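Local coordinates for protein aspartate--tRNA(Asp/Asn) ligase (Sulfolobus tokodaii, PDB 1WYD) that probably attaches L-aspartate, activated with ATP as aspartyl-AMP, to both tRNA(Asp) and tRNA(Asn), as a non-discriminating class II synthetase, at residues 19-27 against 37-48. Sequence-based numbering, arbitrary orientation.
Sequences VIWAGWVHL and IILRDKTGLGQV
His26 ND1 receives two donors from one guanidinium: Arg40 NE lies 3.1 Å from ND1, only 13° out of the imidazole plane, and Arg40 NH2, at 3.3 Å from ND1, approaches with more tilt. Accepting both bonds implies an unprotonated ND1; in a neutral ring the proton would probably be on NE2. Ring and guanidinium planes stand 76° apart, their edges meet, and the arginine chain is bent at chi3 (-25°) as it reaches ND1. Arg40 NH2 also forms a salt bridge with Glu66, while Trp24 CB lies over a guanidinium face, 3.7 Å from Arg40 NH1. Leu45 CD2 covers one imidazole face, 3.6 Å from the centroid of the His26 ring, a CH-pi contact. A leucine in place of His26 would probably leave Arg40 NE without this acceptor and the guanidinium less firmly oriented. In the backbone, Trp24 and Arg40 form an antiparallel hydrogen-bonded pair, with Trp24 N 2.7 Å from Arg40 O. Further on, Ile38 O accepts from both His26 N (2.8 Å) and Leu27 N, the signature of a classic beta bulge. On the face that carries Val25 and Leu39, Leu39 CD2 packs 3.7 Å from Trp21 CB, and Val48 CG1 meets the edge of that indole. Bulged hairpin 18-31/34-41, continued by 44-50 across a type I turn, is the three-stranded meander that opens an OB-fold, here the nucleic-acid-binding domain of the synthetase.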
loop_
_atom_site.group_PDB
_atom_site.type_symbol
_atom_site.label_atom_id
_atom_site.label_comp_id
_atom_site.label_asym_id
_atom_site.label_seq_id
_atom_site.Cartn_x
_atom_site.Cartn_y
_atom_site.Cartn_z
ATOM N N VAL B 19 25.111 -23.884 -16.741
ATOM C CA VAL B 19 24.133 -22.986 -16.143
ATOM C C VAL B 19 22.791 -23.193 -16.841
ATOM O O VAL B 19 22.740 -23.614 -18.008
ATOM C CB VAL B 19 24.621 -21.519 -16.235
ATOM C CG1 VAL B 19 23.476 -20.538 -16.103
ATOM C CG2 VAL B 19 25.677 -21.234 -15.160
ATOM N N ILE B 20 21.702 -22.943 -16.120
ATOM C CA ILE B 20 20.387 -22.914 -16.748
ATOM C C ILE B 20 19.790 -21.525 -16.630
ATOM O O ILE B 20 19.546 -21.038 -15.525
ATOM C CB ILE B 20 19.455 -23.963 -16.161
ATOM C CG1 ILE B 20 20.189 -25.310 -16.040
ATOM C CG2 ILE B 20 18.164 -24.045 -17.008
ATOM C CD1 ILE B 20 19.280 -26.515 -15.843
ATOM N N TRP B 21 19.600 -20.885 -17.781
ATOM C CA TRP B 21 18.887 -19.618 -17.869
ATOM C C TRP B 21 17.443 -19.863 -18.252
ATOM O O TRP B 21 17.142 -20.858 -18.949
ATOM C CB TRP B 21 19.522 -18.716 -18.911
ATOM C CG TRP B 21 20.719 -18.004 -18.417
ATOM C CD1 TRP B 21 21.186 -17.985 -17.148
ATOM C CD2 TRP B 21 21.618 -17.195 -19.189
ATOM N NE1 TRP B 21 22.313 -17.206 -17.067
ATOM C CE2 TRP B 21 22.612 -16.723 -18.311
ATOM C CE3 TRP B 21 21.688 -16.827 -20.544
ATOM C CZ2 TRP B 21 23.659 -15.909 -18.730
ATOM C CZ3 TRP B 21 22.720 -16.019 -20.961
ATOM C CH2 TRP B 21 23.697 -15.563 -20.061
ATOM N N ALA B 22 16.549 -18.977 -17.793
ATOM C CA ALA B 22 15.178 -18.935 -18.333
ATOM C C ALA B 22 14.750 -17.505 -18.645
ATOM O O ALA B 22 15.201 -16.544 -17.995
ATOM C CB ALA B 22 14.172 -19.614 -17.400
ATOM N N GLY B 23 13.896 -17.360 -19.647
ATOM C CA GLY B 23 13.421 -16.037 -19.971
ATOM C C GLY B 23 12.861 -15.874 -21.354
ATOM O O GLY B 23 12.401 -16.829 -21.960
ATOM N N TRP B 24 12.918 -14.634 -21.829
ATOM C CA TRP B 24 12.315 -14.204 -23.075
ATOM C C TRP B 24 13.348 -14.027 -24.181
ATOM O O TRP B 24 14.425 -13.456 -23.986
ATOM C CB TRP B 24 11.561 -12.884 -22.851
ATOM C CG TRP B 24 10.273 -13.025 -22.097
ATOM C CD1 TRP B 24 9.028 -13.305 -22.624
ATOM C CD2 TRP B 24 10.094 -12.939 -20.687
ATOM N NE1 TRP B 24 8.089 -13.380 -21.619
ATOM C CE2 TRP B 24 8.707 -13.169 -20.419
ATOM C CE3 TRP B 24 10.946 -12.665 -19.609
ATOM C CZ2 TRP B 24 8.170 -13.109 -19.136
ATOM C CZ3 TRP B 24 10.404 -12.629 -18.318
ATOM C CH2 TRP B 24 9.036 -12.842 -18.097
ATOM N N VAL B 25 13.001 -14.537 -25.349
ATOM C CA VAL B 25 13.701 -14.248 -26.583
ATOM C C VAL B 25 13.583 -12.762 -26.914
ATOM O O VAL B 25 12.589 -12.315 -27.493
ATOM C CB VAL B 25 13.136 -15.098 -27.721
ATOM C CG1 VAL B 25 13.781 -14.721 -29.074
ATOM C CG2 VAL B 25 13.327 -16.618 -27.396
ATOM N N HIS B 26 14.630 -12.010 -26.559
ATOM C CA HIS B 26 14.729 -10.581 -26.863
ATOM C C HIS B 26 15.095 -10.254 -28.328
ATOM O O HIS B 26 14.496 -9.358 -28.943
ATOM C CB HIS B 26 15.773 -9.954 -25.933
ATOM C CG HIS B 26 15.703 -8.468 -25.874
ATOM N ND1 HIS B 26 14.821 -7.802 -25.053
ATOM C CD2 HIS B 26 16.399 -7.517 -26.539
ATOM C CE1 HIS B 26 14.979 -6.501 -25.219
ATOM N NE2 HIS B 26 15.918 -6.304 -26.120
ATOM N N LEU B 27 16.122 -10.928 -28.853
ATOM C CA LEU B 27 16.571 -10.756 -30.234
ATOM C C LEU B 27 17.117 -12.057 -30.743
ATOM O O LEU B 27 17.540 -12.908 -29.966
ATOM C CB LEU B 27 17.700 -9.728 -30.376
ATOM C CG LEU B 27 17.360 -8.257 -30.448
ATOM C CD1 LEU B 27 18.521 -7.491 -29.765
ATOM C CD2 LEU B 27 17.118 -7.797 -31.886
ATOM N N ILE B 37 21.112 -15.677 -29.619
ATOM C CA ILE B 37 19.888 -15.285 -28.940
ATOM C C ILE B 37 20.213 -14.336 -27.811
ATOM O O ILE B 37 20.874 -14.738 -26.870
ATOM C CB ILE B 37 19.143 -16.529 -28.369
ATOM C CG1 ILE B 37 19.077 -17.663 -29.395
ATOM C CG2 ILE B 37 17.743 -16.139 -27.927
ATOM C CD1 ILE B 37 18.498 -18.927 -28.839
ATOM N N ILE B 38 19.762 -13.076 -27.904
ATOM C CA ILE B 38 19.745 -12.231 -26.730
ATOM C C ILE B 38 18.504 -12.661 -25.913
ATOM O O ILE B 38 17.352 -12.587 -26.380
ATOM C CB ILE B 38 19.744 -10.701 -27.057
ATOM C CG1 ILE B 38 20.874 -10.264 -28.000
ATOM C CG2 ILE B 38 19.797 -9.854 -25.777
ATOM C CD1 ILE B 38 22.262 -10.815 -27.724
ATOM N N LEU B 39 18.764 -13.156 -24.711
ATOM C CA LEU B 39 17.725 -13.565 -23.789
ATOM C C LEU B 39 17.510 -12.478 -22.754
ATOM O O LEU B 39 18.453 -11.738 -22.409
ATOM C CB LEU B 39 18.102 -14.889 -23.117
ATOM C CG LEU B 39 17.079 -15.555 -22.207
ATOM C CD1 LEU B 39 15.987 -16.244 -23.022
ATOM C CD2 LEU B 39 17.815 -16.562 -21.338
ATOM N N ARG B 40 16.269 -12.359 -22.269
ATOM C CA ARG B 40 15.909 -11.371 -21.239
ATOM C C ARG B 40 15.242 -12.057 -20.068
ATOM O O ARG B 40 14.369 -12.904 -20.266
ATOM C CB ARG B 40 14.929 -10.333 -21.790
ATOM C CG ARG B 40 14.657 -9.227 -20.801
ATOM C CD ARG B 40 13.446 -8.378 -21.080
ATOM N NE ARG B 40 13.148 -8.419 -22.490
ATOM C CZ ARG B 40 12.008 -8.906 -22.981
ATOM N NH1 ARG B 40 11.060 -9.316 -22.148
ATOM N NH2 ARG B 40 11.840 -8.947 -24.303
ATOM N N ASP B 41 15.659 -11.692 -18.865
ATOM C CA ASP B 41 15.055 -12.122 -17.606
ATOM C C ASP B 41 14.997 -10.889 -16.741
ATOM O O ASP B 41 15.383 -9.803 -17.202
ATOM C CB ASP B 41 15.774 -13.332 -16.947
ATOM C CG ASP B 41 17.121 -12.972 -16.240
ATOM O OD1 ASP B 41 17.842 -13.924 -15.853
ATOM O OD2 ASP B 41 17.537 -11.819 -16.005
ATOM N N LYS B 42 14.523 -11.022 -15.507
ATOM C CA LYS B 42 14.307 -9.822 -14.686
ATOM C C LYS B 42 15.617 -9.069 -14.343
ATOM O O LYS B 42 15.563 -7.895 -14.013
ATOM C CB LYS B 42 13.432 -10.131 -13.447
ATOM C CG LYS B 42 14.186 -10.337 -12.146
ATOM C CD LYS B 42 13.340 -10.890 -10.996
ATOM C CE LYS B 42 12.731 -9.782 -10.142
ATOM N NZ LYS B 42 13.717 -9.033 -9.301
ATOM N N THR B 43 16.782 -9.732 -14.417
ATOM C CA THR B 43 18.079 -9.036 -14.143
ATOM C C THR B 43 18.704 -8.326 -15.335
ATOM O O THR B 43 19.575 -7.474 -15.163
ATOM C CB THR B 43 19.143 -9.976 -13.563
ATOM O OG1 THR B 43 19.454 -11.003 -14.521
ATOM C CG2 THR B 43 18.644 -10.678 -12.310
ATOM N N GLY B 44 18.285 -8.705 -16.541
ATOM C CA GLY B 44 18.655 -7.981 -17.746
ATOM C C GLY B 44 18.843 -8.927 -18.895
ATOM O O GLY B 44 18.122 -9.944 -19.018
ATOM N N LEU B 45 19.830 -8.605 -19.722
ATOM C CA LEU B 45 20.001 -9.216 -21.032
ATOM C C LEU B 45 21.291 -10.003 -21.116
ATOM O O LEU B 45 22.372 -9.462 -20.881
ATOM C CB LEU B 45 20.005 -8.124 -22.095
ATOM C CG LEU B 45 18.751 -7.265 -22.153
ATOM C CD1 LEU B 45 19.011 -5.952 -22.876
ATOM C CD2 LEU B 45 17.581 -8.056 -22.828
ATOM N N GLY B 46 21.182 -11.282 -21.430
ATOM C CA GLY B 46 22.336 -12.088 -21.732
ATOM C C GLY B 46 22.446 -12.426 -23.206
ATOM O O GLY B 46 21.574 -12.086 -23.997
ATOM N N GLN B 47 23.530 -13.104 -23.571
ATOM C CA GLN B 47 23.787 -13.522 -24.953
ATOM C C GLN B 47 23.949 -15.021 -24.934
ATOM O O GLN B 47 24.773 -15.537 -24.187
ATOM C CB GLN B 47 25.082 -12.870 -25.483
ATOM C CG GLN B 47 25.493 -13.232 -26.911
ATOM C CD GLN B 47 26.638 -12.349 -27.429
ATOM O OE1 GLN B 47 27.804 -12.779 -27.469
ATOM N NE2 GLN B 47 26.305 -11.118 -27.829
ATOM N N VAL B 48 23.164 -15.727 -25.734
ATOM C CA VAL B 48 23.380 -17.147 -25.880
ATOM C C VAL B 48 23.765 -17.465 -27.315
ATOM O O VAL B 48 23.312 -16.808 -28.249
ATOM C CB VAL B 48 22.221 -18.067 -25.254
ATOM C CG1 VAL B 48 21.159 -17.259 -24.535
ATOM C CG2 VAL B 48 21.606 -19.096 -26.233
HETATM O O HOH W 1 17.783 -16.486 -16.219
#